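Local coordinates for membrane protein (Acinetobacter baumannii AB307-0294, PDB 5DL5) that probably forms a beta-barrel channel of the OprD porin family in the outer membrane, through which small molecules, likely including some antibiotics, enter the cell, at residues D131-R141 and A310-L318; L187-K196 and Y207-A215. One frame throughout, in Å; residues are numbered along the deposited sequence.

Contact 1. Residues D131-R141 and A310-L318; sequences DLPVLASNTGR and ADGFQSIYL. With C8E ((hydroxyethyloxy)tri(ethyloxy)octane), chain B.
A136 and G312 bring the two backbones to within 4.8 Å, CA to CA, where a type I turn from L132 to L135 meets a second type I turn from G312 to S315. Two bonds join them: Q314 N donates to A136 O, and A136 N donates to the hydroxyl of S315 over 3.0 Å to OG. S315 OG also donates to D311 O, in the carbonyl plane on a lone pair, and its two bonds fix its rotation. Q314 reaches along 131-141 with its amide, CG anti to the backbone N (chi1 -158°) and the chain bent at the next bond. Its OE1 takes a nearly straight bond from T139 N, 2.8 Å and 172° at the hydrogen, while NE2 donates to T139 OG1 within the amide plane. N138 lies beside F313 and points the same way, its OD1 3.4 Å from F313 CD2 and its amide plane turned 61° from the ring; the same OD1 receives G140 N in an Asx turn, and ND2 bonds S173 OG. P133 CA sits over the centre of the Y317 ring, 3.9 Å from the centroid, in a CH-pi contact. R141 NH2 approaches the edge of the F313 ring and lies 3.4 Å from C20 of the bound detergent, with NE donating to N92 O and NH1 to G140 O. Both ends of the Q314 amide are bonded to T139, fixing its rotation; four hydrogen bonds and the packing of Y317 on P133 and F313 on N138 join two inward loops that probably narrow the channel, as in OprD-family porins.

Contact 2. Residues L187-K196 and Y207-A215; sequences LDRAIVWGAK and YYGLDSKNA
W193 lies across the backbone of the facing strand, its indole face over G209 CA, which is 3.9 Å from the centroid of the six-membered ring in a CH-pi contact. CG stands between the backbone N and the carbonyl carbon (chi1 60°), and this swings the ring over its partner rather than out from the sheet; its far rim reaches D211, with CZ3 4.0 Å from CB. G209, having no side chain, lets the indole lie this close. On the other face, L210 CD1 touches both A190 CB and V192 CG1, 3.7 Å and 3.6 Å away. Y208 lays its ring beside G194, CD2 3.7 Å from G194 CA, and its hydroxyl ends near the aliphatic part of K196. Next to the K213 N to R189 O bond, K213 CD sits over one face of the R189 guanidinium, offset toward its rim. One water accepts from R189 N and donates to K213 O; a second accepts from R189 NE. The strands that carry these groups run antiparallel, at 176°, with regular pairing from A190 with S212 to A195 with Y207. The hairpin forms part of the barrel wall: strand 160-171 bonds to its 190-196 side and strand 216-229 to its 207-212 side, and V192, Y208 and L210 pack on the inward-folded loop residues L132, P133 and V134.

In the fold
After the first wall strands, the chain folds 131-141 into the barrel interior, between strands 121-125 and 146-148. It then builds wall strand 160-171 and the hairpin of contact 2, which closes tightly, with ten residues, mostly strand, between 187-196 and 207-215. Several further strands follow before the loop carrying 310-318 returns inside to complete contact 1, so the local hairpin falls wholly within this much longer closure. The two touch directly, their centres about 13 Å apart: V134 O meets L210 CD2, and A310 O meets L187 CD1. Contact 1 therefore joins two inward loops, of which 131-141 packs on the wall strands of contact 2 and 310-318 touches its loop residue L187.

Contact 1. Residues D131-R141 and A310-L318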
ATOM      1  N   ASP A 131       8.670   0.562  -0.118  1.00 30.77           N
ATOM      2  CA  ASP A 131       7.740  -0.287   0.663  1.00 35.36           C
ATOM      3  C   ASP A 131       7.985  -0.265   2.182  1.00 37.27           C
ATOM      4  O   ASP A 131       7.752  -1.229   2.861  1.00 41.74           O
ATOM      5  CB  ASP A 131       7.693  -1.691   0.096  1.00 41.32           C
ATOM      6  CG  ASP A 131       9.047  -2.455   0.218  1.00 49.09           C
ATOM      7  OD1 ASP A 131      10.098  -1.963   0.621  1.00 53.26           O
ATOM      8  OD2 ASP A 131       9.018  -3.621  -0.095  1.00 63.18           O
ATOM      9  N   LEU A 132       8.379   0.871   2.706  1.00 33.57           N
ATOM     10  CA  LEU A 132       8.547   1.064   4.161  1.00 33.24           C
ATOM     11  C   LEU A 132       7.124   1.104   4.700  1.00 29.64           C
ATOM     12  O   LEU A 132       6.298   1.730   4.082  1.00 28.73           O
ATOM     13  CB  LEU A 132       9.267   2.361   4.393  1.00 36.27           C
ATOM     14  CG  LEU A 132      10.618   2.389   3.652  1.00 39.61           C
ATOM     15  CD1 LEU A 132      11.313   3.666   3.921  1.00 47.70           C
ATOM     16  CD2 LEU A 132      11.528   1.261   4.122  1.00 42.95           C
ATOM     17  N   PRO A 133       6.838   0.466   5.822  1.00 30.16           N
ATOM     18  CA  PRO A 133       5.500   0.537   6.330  1.00 30.48           C
ATOM     19  C   PRO A 133       4.944   1.983   6.573  1.00 29.86           C
ATOM     20  O   PRO A 133       3.688   2.209   6.593  1.00 27.64           O
ATOM     21  CB  PRO A 133       5.586  -0.221   7.652  1.00 31.69           C
ATOM     22  CG  PRO A 133       6.700  -1.214   7.515  1.00 34.06           C
ATOM     23  CD  PRO A 133       7.687  -0.451   6.650  1.00 30.91           C
ATOM     24  N   VAL A 134       5.882   2.865   6.931  1.00 30.81           N
ATOM     25  CA  VAL A 134       5.523   4.301   7.195  1.00 32.27           C
ATOM     26  C   VAL A 134       5.487   5.169   5.955  1.00 31.57           C
ATOM     27  O   VAL A 134       4.905   6.284   6.029  1.00 35.01           O
ATOM     28  CB  VAL A 134       6.445   5.008   8.257  1.00 30.28           C
ATOM     29  CG1 VAL A 134       6.245   4.375   9.613  1.00 32.41           C
ATOM     30  CG2 VAL A 134       7.875   4.993   7.795  1.00 29.97           C
ATOM     31  N   LEU A 135       5.964   4.662   4.815  1.00 29.06           N
ATOM     32  CA  LEU A 135       5.985   5.433   3.573  1.00 30.72           C
ATOM     33  C   LEU A 135       6.007   4.515   2.379  1.00 30.01           C
ATOM     34  O   LEU A 135       7.067   4.191   1.920  1.00 31.85           O
ATOM     35  CB  LEU A 135       7.257   6.312   3.513  1.00 31.60           C
ATOM     36  CG  LEU A 135       7.261   7.389   2.417  1.00 31.37           C
ATOM     37  CD1 LEU A 135       6.288   8.464   2.821  1.00 35.28           C
ATOM     38  CD2 LEU A 135       8.617   8.033   2.257  1.00 29.63           C
ATOM     39  N   ALA A 136       4.844   3.977   2.013  1.00 30.06           N
ATOM     40  CA  ALA A 136       4.771   2.868   1.098  1.00 28.08           C
ATOM     41  C   ALA A 136       4.048   3.350  -0.220  1.00 31.00           C
ATOM     42  O   ALA A 136       2.915   3.940  -0.176  1.00 29.86           O
ATOM     43  CB  ALA A 136       4.010   1.701   1.737  1.00 28.90           C
ATOM     44  N   SER A 137       4.701   3.054  -1.320  1.00 27.53           N
ATOM     45  CA  SER A 137       4.127   3.262  -2.643  1.00 29.62           C
ATOM     46  C   SER A 137       2.916   2.430  -2.886  1.00 27.85           C
ATOM     47  O   SER A 137       2.894   1.194  -2.697  1.00 27.92           O
ATOM     48  CB  SER A 137       5.180   2.938  -3.711  1.00 29.10           C
ATOM     49  OG  SER A 137       6.116   3.980  -3.717  1.00 30.40           O
ATOM     50  N   ASN A 138       1.899   3.086  -3.319  1.00 28.63           N
ATOM     51  CA  ASN A 138       0.795   2.366  -4.036  1.00 30.22           C
ATOM     52  C   ASN A 138       1.277   1.364  -5.067  1.00 31.94           C
ATOM     53  O   ASN A 138       2.019   1.697  -5.977  1.00 32.18           O
ATOM     54  CB  ASN A 138      -0.082   3.338  -4.864  1.00 32.38           C
ATOM     55  CG  ASN A 138      -1.413   2.689  -5.330  1.00 35.87           C
ATOM     56  OD1 ASN A 138      -1.927   1.732  -4.715  1.00 33.65           O
ATOM     57  ND2 ASN A 138      -1.961   3.197  -6.405  1.00 35.70           N
ATOM     58  N   THR A 139       0.832   0.148  -4.944  1.00 33.30           N
ATOM     59  CA  THR A 139       0.984  -0.785  -6.007  1.00 37.72           C
ATOM     60  C   THR A 139      -0.360  -1.514  -6.229  1.00 36.53           C
ATOM     61  O   THR A 139      -0.340  -2.534  -6.882  1.00 40.51           O
ATOM     62  CB  THR A 139       2.090  -1.857  -5.710  1.00 38.49           C
ATOM     63  OG1 THR A 139       1.661  -2.619  -4.607  1.00 39.28           O
ATOM     64  CG2 THR A 139       3.505  -1.213  -5.345  1.00 46.04           C
ATOM     65  N   GLY A 140      -1.501  -0.997  -5.760  1.00 34.02           N
ATOM     66  CA  GLY A 140      -2.809  -1.744  -5.932  1.00 36.27           C
ATOM     67  C   GLY A 140      -3.746  -1.140  -7.004  1.00 35.98           C
ATOM     68  O   GLY A 140      -4.975  -1.352  -6.956  1.00 36.35           O
ATOM     69  N   ARG A 141      -3.212  -0.271  -7.856  1.00 32.65           N
ATOM     70  CA  ARG A 141      -3.997   0.371  -8.967  1.00 32.77           C
ATOM     71  C   ARG A 141      -3.322   0.050 -10.277  1.00 32.52           C
ATOM     72  O   ARG A 141      -2.881  -1.116 -10.446  1.00 30.24           O
ATOM     73  CB  ARG A 141      -4.300   1.895  -8.759  1.00 32.92           C
ATOM     74  CG  ARG A 141      -5.099   2.165  -7.490  1.00 33.81           C
ATOM     75  CD  ARG A 141      -6.505   1.603  -7.489  1.00 35.13           C
ATOM     76  NE  ARG A 141      -7.204   2.033  -6.276  1.00 35.55           N
ATOM     77  CZ  ARG A 141      -7.115   1.434  -5.092  1.00 40.07           C
ATOM     78  NH1 ARG A 141      -6.359   0.354  -4.936  1.00 39.68           N
ATOM     79  NH2 ARG A 141      -7.754   1.947  -4.030  1.00 39.05           N
ATOM     80  N   ALA A 310       1.136  13.394   1.199  1.00 30.68           N
ATOM     81  CA  ALA A 310       2.262  12.897   0.485  1.00 30.51           C
ATOM     82  C   ALA A 310       3.044  11.852   1.266  1.00 31.06           C
ATOM     83  O   ALA A 310       4.250  11.830   1.271  1.00 31.19           O
ATOM     84  CB  ALA A 310       3.111  14.041   0.012  1.00 32.47           C
ATOM     85  N   ASP A 311       2.294  10.997   1.947  1.00 30.41           N
ATOM     86  CA  ASP A 311       2.802  10.089   2.938  1.00 33.55           C
ATOM     87  C   ASP A 311       2.649   8.616   2.562  1.00 32.62           C
ATOM     88  O   ASP A 311       2.751   7.788   3.442  1.00 31.41           O
ATOM     89  CB  ASP A 311       2.170  10.382   4.368  1.00 30.75           C
ATOM     90  CG  ASP A 311       0.676  10.306   4.366  1.00 33.85           C
ATOM     91  OD1 ASP A 311       0.008  10.856   3.417  1.00 33.51           O
ATOM     92  OD2 ASP A 311       0.089   9.670   5.291  1.00 34.69           O
ATOM     93  N   GLY A 312       2.414   8.330   1.278  1.00 31.34           N
ATOM     94  CA  GLY A 312       2.346   6.996   0.853  1.00 32.45           C
ATOM     95  C   GLY A 312       0.914   6.517   0.852  1.00 33.89           C
ATOM     96  O   GLY A 312       0.296   6.367   1.917  1.00 30.48           O
ATOM     97  N   PHE A 313       0.419   6.240  -0.365  1.00 32.61           N
ATOM     98  CA  PHE A 313      -0.893   5.687  -0.530  1.00 30.20           C
ATOM     99  C   PHE A 313      -1.079   4.262   0.026  1.00 30.78           C
ATOM    100  O   PHE A 313      -2.154   3.808   0.174  1.00 31.95           O
ATOM    101  CB  PHE A 313      -1.235   5.796  -2.032  1.00 33.75           C
ATOM    102  CG  PHE A 313      -2.655   5.509  -2.366  1.00 33.81           C
ATOM    103  CD1 PHE A 313      -3.569   6.499  -2.286  1.00 40.04           C
ATOM    104  CD2 PHE A 313      -3.051   4.260  -2.718  1.00 36.31           C
ATOM    105  CE1 PHE A 313      -4.900   6.268  -2.586  1.00 38.76           C
ATOM    106  CE2 PHE A 313      -4.369   4.012  -3.074  1.00 38.05           C
ATOM    107  CZ  PHE A 313      -5.277   5.024  -3.011  1.00 39.36           C
ATOM    108  N   GLN A 314      -0.030   3.482   0.270  1.00 29.78           N
ATOM    109  CA  GLN A 314      -0.145   2.163   0.729  1.00 28.73           C
ATOM    110  C   GLN A 314       0.393   2.051   2.165  1.00 28.58           C
ATOM    111  O   GLN A 314       0.720   0.943   2.616  1.00 28.29           O
ATOM    112  CB  GLN A 314       0.652   1.228  -0.214  1.00 31.34           C
ATOM    113  CG  GLN A 314       0.213  -0.216  -0.177  1.00 36.99           C
ATOM    114  CD  GLN A 314       0.420  -0.858  -1.547  1.00 37.95           C
ATOM    115  OE1 GLN A 314      -0.242  -0.541  -2.481  1.00 36.54           O
ATOM    116  NE2 GLN A 314       1.428  -1.685  -1.666  1.00 39.96           N
ATOM    117  N   SER A 315       0.506   3.174   2.896  1.00 30.39           N
ATOM    118  CA  SER A 315       1.107   3.158   4.237  1.00 32.85           C
ATOM    119  C   SER A 315       0.080   2.618   5.290  1.00 29.38           C
ATOM    120  O   SER A 315      -0.287   3.313   6.216  1.00 30.25           O
ATOM    121  CB  SER A 315       1.597   4.544   4.630  1.00 30.32           C
ATOM    122  OG  SER A 315       2.601   4.935   3.737  1.00 30.17           O
ATOM    123  N   ILE A 316      -0.381   1.383   5.112  1.00 29.96           N
ATOM    124  CA  ILE A 316      -1.555   0.830   5.841  1.00 29.79           C
ATOM    125  C   ILE A 316      -1.258  -0.650   6.065  1.00 29.80           C
ATOM    126  O   ILE A 316      -1.958  -1.468   5.525  1.00 29.91           O
ATOM    127  CB  ILE A 316      -2.859   1.204   5.121  1.00 33.12           C
ATOM    128  CG1 ILE A 316      -4.132   0.685   5.766  1.00 39.75           C
ATOM    129  CG2 ILE A 316      -3.023   0.635   3.753  1.00 35.48           C
ATOM    130  CD1 ILE A 316      -4.577   1.289   7.032  1.00 36.17           C
ATOM    131  N   TYR A 317      -0.209  -0.994   6.798  1.00 27.74           N
ATOM    132  CA  TYR A 317       0.228  -2.408   6.973  1.00 29.19           C
ATOM    133  C   TYR A 317      -0.572  -3.032   8.188  1.00 30.89           C
ATOM    134  O   TYR A 317      -0.061  -3.222   9.253  1.00 32.35           O
ATOM    135  CB  TYR A 317       1.728  -2.470   7.164  1.00 30.76           C
ATOM    136  CG  TYR A 317       2.604  -2.402   5.823  1.00 33.23           C
ATOM    137  CD1 TYR A 317       2.366  -1.472   4.854  1.00 32.12           C
ATOM    138  CD2 TYR A 317       3.697  -3.163   5.677  1.00 35.37           C
ATOM    139  CE1 TYR A 317       3.110  -1.395   3.704  1.00 34.52           C
ATOM    140  CE2 TYR A 317       4.518  -3.084   4.551  1.00 36.54           C
ATOM    141  CZ  TYR A 317       4.185  -2.192   3.551  1.00 37.63           C
ATOM    142  OH  TYR A 317       4.956  -2.084   2.437  1.00 38.01           O
ATOM    143  N   LEU A 318      -1.885  -3.120   8.041  1.00 28.24           N
ATOM    144  CA  LEU A 318      -2.804  -3.602   9.083  1.00 31.58           C
ATOM    145  C   LEU A 318      -3.788  -4.607   8.401  1.00 30.59           C
ATOM    146  O   LEU A 318      -3.971  -4.534   7.189  1.00 30.76           O
ATOM    147  CB  LEU A 318      -3.611  -2.422   9.596  1.00 30.83           C
ATOM    148  CG  LEU A 318      -2.790  -1.380  10.363  1.00 30.01           C
ATOM    149  CD1 LEU A 318      -3.622  -0.157  10.649  1.00 32.33           C
ATOM    150  CD2 LEU A 318      -2.280  -1.889  11.657  1.00 31.91           C
TER
HETATM  151  C6  C8E B 501      -9.700  12.114  -7.410  1.00 54.91           C
HETATM  152  C7  C8E B 501     -10.398  10.801  -7.869  1.00 51.18           C
HETATM  153  C8  C8E B 501     -11.803  10.529  -7.282  1.00 53.90           C
HETATM  154  O9  C8E B 501     -12.109   9.110  -7.030  1.00 41.62           O
HETATM  155  C10 C8E B 501     -12.421   8.980  -5.647  1.00 60.43           C
HETATM  156  C11 C8E B 501     -11.127   8.801  -4.833  1.00 52.13           C
HETATM  157  O12 C8E B 501     -11.378   8.200  -3.580  1.00 64.71           O
HETATM  158  C13 C8E B 501     -11.911   6.868  -3.583  1.00 56.96           C
HETATM  159  C14 C8E B 501     -10.808   5.852  -3.457  1.00 55.62           C
HETATM  160  O15 C8E B 501     -11.018   4.877  -2.439  1.00 63.94           O
HETATM  161  C16 C8E B 501     -11.264   5.314  -1.095  1.00 67.29           C
HETATM  162  C17 C8E B 501     -10.626   4.233  -0.224  1.00 73.13           C
HETATM  163  O18 C8E B 501     -10.683   3.002  -1.007  1.00 77.61           O
HETATM  164  C19 C8E B 501      -9.548   2.137  -0.858  1.00 78.88           C
HETATM  165  C20 C8E B 501      -9.821   0.846  -1.611  1.00 69.34           C
HETATM  166  O21 C8E B 501      -8.930  -0.281  -1.371  1.00 63.28           O

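Contact 2. Residues L187-K196 and Y207-A215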
ATOM      1  N   LEU A 187       5.242  16.810  -2.077  1.00 34.22           N
ATOM      2  CA  LEU A 187       5.967  16.565  -0.835  1.00 33.08           C
ATOM      3  C   LEU A 187       6.959  17.699  -0.503  1.00 35.28           C
ATOM      4  O   LEU A 187       7.751  18.146  -1.391  1.00 36.01           O
ATOM      5  CB  LEU A 187       6.709  15.257  -1.069  1.00 33.02           C
ATOM      6  CG  LEU A 187       7.430  14.702   0.169  1.00 32.91           C
ATOM      7  CD1 LEU A 187       6.668  14.613   1.521  1.00 34.92           C
ATOM      8  CD2 LEU A 187       8.099  13.405  -0.203  1.00 32.85           C
ATOM      9  N   ASP A 188       7.053  18.097   0.737  1.00 35.14           N
ATOM     10  CA  ASP A 188       8.136  19.016   1.184  1.00 37.38           C
ATOM     11  C   ASP A 188       9.416  18.133   1.504  1.00 38.95           C
ATOM     12  O   ASP A 188      10.310  18.069   0.717  1.00 36.50           O
ATOM     13  CB  ASP A 188       7.649  19.873   2.369  1.00 38.65           C
ATOM     14  CG  ASP A 188       8.699  20.991   2.788  1.00 45.09           C
ATOM     15  OD1 ASP A 188       9.832  20.980   2.294  1.00 47.21           O
ATOM     16  OD2 ASP A 188       8.390  21.848   3.657  1.00 45.95           O
ATOM     17  N   ARG A 189       9.463  17.378   2.616  1.00 34.10           N
ATOM     18  CA  ARG A 189      10.678  16.609   2.965  1.00 35.41           C
ATOM     19  C   ARG A 189      10.177  15.513   3.869  1.00 32.75           C
ATOM     20  O   ARG A 189       9.787  15.793   5.032  1.00 33.46           O
ATOM     21  CB  ARG A 189      11.703  17.488   3.761  1.00 36.69           C
ATOM     22  CG  ARG A 189      13.027  16.804   4.105  1.00 40.73           C
ATOM     23  CD  ARG A 189      13.964  17.613   4.975  1.00 43.86           C
ATOM     24  NE  ARG A 189      13.341  17.774   6.299  1.00 45.24           N
ATOM     25  CZ  ARG A 189      13.641  18.750   7.145  1.00 51.04           C
ATOM     26  NH1 ARG A 189      14.610  19.634   6.872  1.00 51.84           N
ATOM     27  NH2 ARG A 189      12.959  18.891   8.261  1.00 51.29           N
ATOM     28  N   ALA A 190      10.346  14.309   3.433  1.00 29.98           N
ATOM     29  CA  ALA A 190      10.107  13.165   4.287  1.00 30.60           C
ATOM     30  C   ALA A 190      11.408  12.442   4.684  1.00 29.51           C
ATOM     31  O   ALA A 190      12.125  11.980   3.795  1.00 32.99           O
ATOM     32  CB  ALA A 190       9.168  12.193   3.555  1.00 29.90           C
ATOM     33  N   ILE A 191      11.717  12.361   5.986  1.00 29.08           N
ATOM     34  CA  ILE A 191      12.875  11.695   6.485  1.00 31.20           C
ATOM     35  C   ILE A 191      12.327  10.378   7.093  1.00 31.25           C
ATOM     36  O   ILE A 191      11.378  10.440   7.894  1.00 32.14           O
ATOM     37  CB  ILE A 191      13.601  12.511   7.564  1.00 36.05           C
ATOM     38  CG1 ILE A 191      14.285  13.882   7.130  1.00 41.15           C
ATOM     39  CG2 ILE A 191      14.683  11.717   8.248  1.00 36.45           C
ATOM     40  CD1 ILE A 191      14.473  13.934   5.733  1.00 43.59           C
ATOM     41  N   VAL A 192      12.974   9.265   6.789  1.00 30.04           N
ATOM     42  CA  VAL A 192      12.539   7.955   7.219  1.00 32.37           C
ATOM     43  C   VAL A 192      13.705   7.168   7.775  1.00 29.89           C
ATOM     44  O   VAL A 192      14.878   7.369   7.394  1.00 29.78           O
ATOM     45  CB  VAL A 192      11.847   7.100   6.113  1.00 32.90           C
ATOM     46  CG1 VAL A 192      10.562   7.737   5.702  1.00 37.81           C
ATOM     47  CG2 VAL A 192      12.728   6.820   4.913  1.00 34.54           C
ATOM     48  N   TRP A 193      13.433   6.310   8.750  1.00 30.10           N
ATOM     49  CA  TRP A 193      14.453   5.413   9.272  1.00 29.26           C
ATOM     50  C   TRP A 193      13.754   4.212   9.826  1.00 30.36           C
ATOM     51  O   TRP A 193      12.501   4.260  10.105  1.00 29.29           O
ATOM     52  CB  TRP A 193      15.331   6.155  10.360  1.00 32.08           C
ATOM     53  CG  TRP A 193      14.473   6.640  11.554  1.00 35.50           C
ATOM     54  CD1 TRP A 193      14.266   5.946  12.766  1.00 36.15           C
ATOM     55  CD2 TRP A 193      13.658   7.832  11.643  1.00 34.93           C
ATOM     56  NE1 TRP A 193      13.360   6.598  13.503  1.00 36.99           N
ATOM     57  CE2 TRP A 193      12.933   7.729  12.846  1.00 37.78           C
ATOM     58  CE3 TRP A 193      13.364   8.887  10.748  1.00 37.04           C
ATOM     59  CZ2 TRP A 193      12.013   8.744  13.276  1.00 40.94           C
ATOM     60  CZ3 TRP A 193      12.458   9.836  11.101  1.00 37.53           C
ATOM     61  CH2 TRP A 193      11.796   9.796  12.390  1.00 39.02           C
ATOM     62  N   GLY A 194      14.486   3.115  10.044  1.00 31.18           N
ATOM     63  CA  GLY A 194      13.898   1.978  10.725  1.00 31.76           C
ATOM     64  C   GLY A 194      14.787   0.729  10.622  1.00 33.43           C
ATOM     65  O   GLY A 194      15.832   0.732  10.028  1.00 32.56           O
ATOM     66  N   ALA A 195      14.286  -0.353  11.137  1.00 31.79           N
ATOM     67  CA  ALA A 195      15.043  -1.569  11.161  1.00 33.93           C
ATOM     68  C   ALA A 195      14.039  -2.713  11.211  1.00 34.95           C
ATOM     69  O   ALA A 195      12.943  -2.588  11.788  1.00 32.63           O
ATOM     70  CB  ALA A 195      15.933  -1.633  12.377  1.00 35.11           C
ATOM     71  N   LYS A 196      14.462  -3.830  10.688  1.00 35.40           N
ATOM     72  CA  LYS A 196      13.672  -5.043  10.622  1.00 38.32           C
ATOM     73  C   LYS A 196      14.655  -6.153  10.960  1.00 37.61           C
ATOM     74  O   LYS A 196      15.782  -6.185  10.451  1.00 36.64           O
ATOM     75  CB  LYS A 196      13.208  -5.235   9.194  1.00 42.19           C
ATOM     76  CG  LYS A 196      12.388  -6.479   8.999  1.00 52.35           C
ATOM     77  CD  LYS A 196      11.939  -6.642   7.546  1.00 59.58           C
ATOM     78  CE  LYS A 196      12.486  -5.622   6.547  1.00 61.41           C
ATOM     79  NZ  LYS A 196      12.623  -6.209   5.178  1.00 71.45           N
ATOM     80  N   TYR A 207      10.470  -1.809  13.321  1.00 31.61           N
ATOM     81  CA  TYR A 207      10.150  -0.518  13.903  1.00 29.31           C
ATOM     82  C   TYR A 207      10.700   0.526  12.911  1.00 27.64           C
ATOM     83  O   TYR A 207      11.883   0.454  12.480  1.00 29.11           O
ATOM     84  CB  TYR A 207      10.886  -0.486  15.260  1.00 32.50           C
ATOM     85  CG  TYR A 207      10.698   0.661  16.152  1.00 37.62           C
ATOM     86  CD1 TYR A 207       9.479   1.334  16.205  1.00 42.81           C
ATOM     87  CD2 TYR A 207      11.670   0.988  17.093  1.00 43.04           C
ATOM     88  CE1 TYR A 207       9.276   2.393  17.032  1.00 46.63           C
ATOM     89  CE2 TYR A 207      11.468   2.029  18.015  1.00 47.56           C
ATOM     90  CZ  TYR A 207      10.259   2.706  17.995  1.00 49.57           C
ATOM     91  OH  TYR A 207       9.993   3.755  18.827  1.00 51.11           O
ATOM     92  N   TYR A 208       9.829   1.403  12.480  1.00 28.48           N
ATOM     93  CA  TYR A 208      10.167   2.412  11.488  1.00 30.98           C
ATOM     94  C   TYR A 208       9.603   3.758  11.968  1.00 31.03           C
ATOM     95  O   TYR A 208       8.613   3.802  12.669  1.00 29.76           O
ATOM     96  CB  TYR A 208       9.494   2.080  10.125  1.00 30.02           C
ATOM     97  CG  TYR A 208      10.040   0.917   9.414  1.00 30.56           C
ATOM     98  CD1 TYR A 208       9.529  -0.336   9.636  1.00 31.76           C
ATOM     99  CD2 TYR A 208      11.088   1.057   8.536  1.00 33.57           C
ATOM    100  CE1 TYR A 208      10.071  -1.471   9.005  1.00 34.19           C
ATOM    101  CE2 TYR A 208      11.660  -0.041   7.867  1.00 34.63           C
ATOM    102  CZ  TYR A 208      11.118  -1.303   8.115  1.00 37.14           C
ATOM    103  OH  TYR A 208      11.616  -2.427   7.532  1.00 38.91           O
ATOM    104  N   GLY A 209      10.223   4.821  11.517  1.00 28.96           N
ATOM    105  CA  GLY A 209       9.862   6.195  11.794  1.00 30.22           C
ATOM    106  C   GLY A 209       9.806   7.037  10.517  1.00 30.53           C
ATOM    107  O   GLY A 209      10.601   6.807   9.538  1.00 30.39           O
ATOM    108  N   LEU A 210       8.898   8.012  10.526  1.00 30.33           N
ATOM    109  CA  LEU A 210       8.782   8.977   9.479  1.00 31.43           C
ATOM    110  C   LEU A 210       8.670  10.337  10.161  1.00 32.94           C
ATOM    111  O   LEU A 210       7.803  10.549  11.029  1.00 29.84           O
ATOM    112  CB  LEU A 210       7.534   8.783   8.612  1.00 29.51           C
ATOM    113  CG  LEU A 210       7.111   9.905   7.678  1.00 29.69           C
ATOM    114  CD1 LEU A 210       8.056  10.230   6.520  1.00 33.47           C
ATOM    115  CD2 LEU A 210       5.791   9.580   7.063  1.00 29.54           C
ATOM    116  N   ASP A 211       9.449  11.291   9.651  1.00 31.92           N
ATOM    117  CA  ASP A 211       9.194  12.706   9.958  1.00 33.55           C
ATOM    118  C   ASP A 211       9.082  13.491   8.666  1.00 33.27           C
ATOM    119  O   ASP A 211      10.109  13.643   7.924  1.00 30.47           O
ATOM    120  CB  ASP A 211      10.325  13.237  10.834  1.00 36.02           C
ATOM    121  CG  ASP A 211      10.131  14.738  11.211  1.00 43.59           C
ATOM    122  OD1 ASP A 211       9.767  15.533  10.385  1.00 52.98           O
ATOM    123  OD2 ASP A 211      10.312  15.144  12.332  1.00 53.95           O
ATOM    124  N   SER A 212       7.892  14.040   8.423  1.00 31.18           N
ATOM    125  CA  SER A 212       7.618  14.708   7.189  1.00 30.40           C
ATOM    126  C   SER A 212       7.277  16.098   7.535  1.00 32.28           C
ATOM    127  O   SER A 212       6.286  16.343   8.238  1.00 32.13           O
ATOM    128  CB  SER A 212       6.474  14.098   6.514  1.00 30.92           C
ATOM    129  OG  SER A 212       6.233  14.737   5.218  1.00 33.10           O
ATOM    130  N   LYS A 213       8.047  17.014   6.978  1.00 35.93           N
ATOM    131  CA  LYS A 213       8.112  18.421   7.449  1.00 39.68           C
ATOM    132  C   LYS A 213       6.765  19.102   7.168  1.00 40.76           C
ATOM    133  O   LYS A 213       6.153  18.951   6.117  1.00 36.98           O
ATOM    134  CB  LYS A 213       9.321  19.184   6.799  1.00 43.96           C
ATOM    135  CG  LYS A 213       9.326  20.761   6.965  1.00 49.83           C
ATOM    136  CD  LYS A 213      10.582  21.444   6.441  1.00 56.04           C
ATOM    137  CE  LYS A 213      10.774  22.939   6.852  1.00 64.32           C
ATOM    138  NZ  LYS A 213      11.848  23.272   7.864  1.00 72.07           N
ATOM    139  N   ASN A 214       6.279  19.803   8.182  1.00 42.90           N
ATOM    140  CA  ASN A 214       4.996  20.454   8.146  1.00 45.48           C
ATOM    141  C   ASN A 214       3.811  19.571   7.971  1.00 44.81           C
ATOM    142  O   ASN A 214       2.730  20.089   7.622  1.00 50.24           O
ATOM    143  CB  ASN A 214       4.992  21.546   7.057  1.00 49.27           C
ATOM    144  CG  ASN A 214       5.994  22.646   7.384  1.00 53.10           C
ATOM    145  OD1 ASN A 214       6.157  23.000   8.553  1.00 55.35           O
ATOM    146  ND2 ASN A 214       6.737  23.076   6.421  1.00 53.70           N
ATOM    147  N   ALA A 215       3.960  18.254   8.144  1.00 37.98           N
ATOM    148  CA  ALA A 215       2.870  17.370   7.805  1.00 37.36           C
ATOM    149  C   ALA A 215       2.538  16.391   8.984  1.00 37.20           C
ATOM    150  O   ALA A 215       1.520  16.502   9.596  1.00 36.65           O
ATOM    151  CB  ALA A 215       3.230  16.567   6.600  1.00 40.05           C
TER
HETATM  152  O   HOH W   1       6.834  17.160   4.133  1.00 30.67           O
HETATM  153  O   HOH W   2      11.425  16.184   7.658  1.00 38.49           O